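Local structure of putative lipase/esterase (Lactobacillus plantarum WCFS1, 3BXP) at residues 254-258 with 259-263. The protein is a putative carboxylesterase of the alpha/beta-hydrolase superfamily that probably hydrolyses carboxylic ester bonds, its natural substrate unknown. Sequence-based numbering, arbitrary orientation.
Sequences DQAAI and WPQLA
Gln261 reaches back from the first turn of helix 258-269 to the loop that leads into it, and its NE2 donates a hydrogen bond to Ala257 O at 3.0 Å. The N-H points almost straight at its acceptor (163°), which lies almost in the plane of the Gln261 amide, whereas NE2 stands above the carbonyl plane of Ala257, 55° out of it. With CG set beside its own backbone N (chi1 -61°), the extended chain runs back toward the loop; Ala256 O also lies 3.1 Å from NE2. The other end of the amide is used too, since OE1 accepts from Asn253 N. Glutamine suits the place by offering a donor and an acceptor at this length; an alanine here would probably leave Asn253 N and Ala257 O without these partners and the incoming loop freer to move. Ile258 O accepts from Leu262 N at 3.2 Å in the i to i+4 pattern of a helix, with a weak second bond from Gln261 N. Among apolar groups, Ile258 CG2 lies 3.7 Å from Leu262 CD1, the two branched chains side by side one turn apart and facing Phe229 and the second subunit. Pro260, whose missing N-H costs nothing in a first turn, sets CD 3.9 Å from Ala257 CB and over one face of the Trp259 indole, toward its rim. This is a helix N-terminus, opening the C-terminal helix that packs over strands 194-199 and 224-229 at one end of the alpha/beta-hydrolase sheet.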
loop_
_atom_site.group_PDB
_atom_site.type_symbol
_atom_site.label_atom_id
_atom_site.label_comp_id
_atom_site.label_asym_id
_atom_site.label_seq_id
_atom_site.Cartn_x
_atom_site.Cartn_y
_atom_site.Cartn_z
ATOM N N ASP B 254 -11.259 14.648 5.725
ATOM C CA ASP B 254 -11.919 13.594 6.510
ATOM C C ASP B 254 -13.320 13.312 5.991
ATOM O O ASP B 254 -13.950 12.338 6.384
ATOM C CB ASP B 254 -11.991 13.999 7.991
ATOM N N GLN B 255 -13.789 14.179 5.096
ATOM C CA GLN B 255 -15.185 14.189 4.639
ATOM C C GLN B 255 -15.365 13.635 3.228
ATOM O O GLN B 255 -16.480 13.596 2.716
ATOM C CB GLN B 255 -15.750 15.617 4.681
ATOM N N ALA B 256 -14.267 13.234 2.598
ATOM C CA ALA B 256 -14.327 12.608 1.279
ATOM C C ALA B 256 -13.530 11.303 1.298
ATOM O O ALA B 256 -12.653 11.116 2.150
ATOM C CB ALA B 256 -13.785 13.568 0.217
ATOM N N ALA B 257 -13.886 10.395 0.395
ATOM C CA ALA B 257 -13.154 9.147 0.219
ATOM C C ALA B 257 -11.657 9.433 0.143
ATOM O O ALA B 257 -11.217 10.472 -0.419
ATOM C CB ALA B 257 -13.634 8.389 -1.041
ATOM N N ILE B 258 -10.881 8.514 0.735
ATOM C CA ILE B 258 -9.436 8.706 0.823
ATOM C C ILE B 258 -8.748 8.479 -0.539
ATOM O O ILE B 258 -7.845 9.195 -0.904
ATOM C CB ILE B 258 -8.791 7.762 1.899
ATOM C CG1 ILE B 258 -9.293 8.075 3.306
ATOM C CG2 ILE B 258 -7.294 7.885 1.898
ATOM C CD1 ILE B 258 -8.990 6.918 4.322
ATOM N N TRP B 259 -9.147 7.459 -1.289
ATOM C CA TRP B 259 -8.268 6.995 -2.351
ATOM C C TRP B 259 -8.117 8.031 -3.488
ATOM O O TRP B 259 -7.029 8.192 -4.000
ATOM C CB TRP B 259 -8.640 5.572 -2.838
ATOM C CG TRP B 259 -9.639 5.478 -3.916
ATOM C CD1 TRP B 259 -10.956 5.132 -3.785
ATOM C CD2 TRP B 259 -9.420 5.736 -5.309
ATOM N NE1 TRP B 259 -11.569 5.169 -5.036
ATOM C CE2 TRP B 259 -10.637 5.509 -5.977
ATOM C CE3 TRP B 259 -8.307 6.105 -6.056
ATOM C CZ2 TRP B 259 -10.762 5.666 -7.344
ATOM C CZ3 TRP B 259 -8.430 6.229 -7.432
ATOM C CH2 TRP B 259 -9.654 6.040 -8.039
ATOM N N PRO B 260 -9.190 8.761 -3.849
ATOM C CA PRO B 260 -9.044 9.723 -4.926
ATOM C C PRO B 260 -8.128 10.838 -4.536
ATOM O O PRO B 260 -7.374 11.323 -5.371
ATOM C CB PRO B 260 -10.478 10.235 -5.113
ATOM C CG PRO B 260 -11.293 9.134 -4.756
ATOM C CD PRO B 260 -10.612 8.578 -3.543
ATOM N N GLN B 261 -8.136 11.176 -3.251
ATOM C CA GLN B 261 -7.290 12.261 -2.718
ATOM C C GLN B 261 -5.814 11.865 -2.845
ATOM O O GLN B 261 -4.958 12.648 -3.277
ATOM C CB GLN B 261 -7.643 12.538 -1.271
ATOM C CG GLN B 261 -9.057 12.992 -1.018
ATOM C CD GLN B 261 -9.248 13.417 0.423
ATOM O OE1 GLN B 261 -8.575 14.344 0.887
ATOM N NE2 GLN B 261 -10.133 12.720 1.154
ATOM N N LEU B 262 -5.540 10.602 -2.555
ATOM C CA LEU B 262 -4.191 10.062 -2.681
ATOM C C LEU B 262 -3.748 9.979 -4.125
ATOM O O LEU B 262 -2.591 10.277 -4.455
ATOM C CB LEU B 262 -4.080 8.712 -2.009
ATOM C CG LEU B 262 -4.284 8.601 -0.503
ATOM C CD1 LEU B 262 -4.326 7.113 -0.082
ATOM C CD2 LEU B 262 -3.242 9.327 0.323
ATOM N N ALA B 263 -4.658 9.524 -4.985
ATOM C CA ALA B 263 -4.326 9.383 -6.401
ATOM C C ALA B 263 -4.044 10.693 -7.028
ATOM O O ALA B 263 -3.133 10.821 -7.792
ATOM C CB ALA B 263 -5.501 8.628 -7.127
#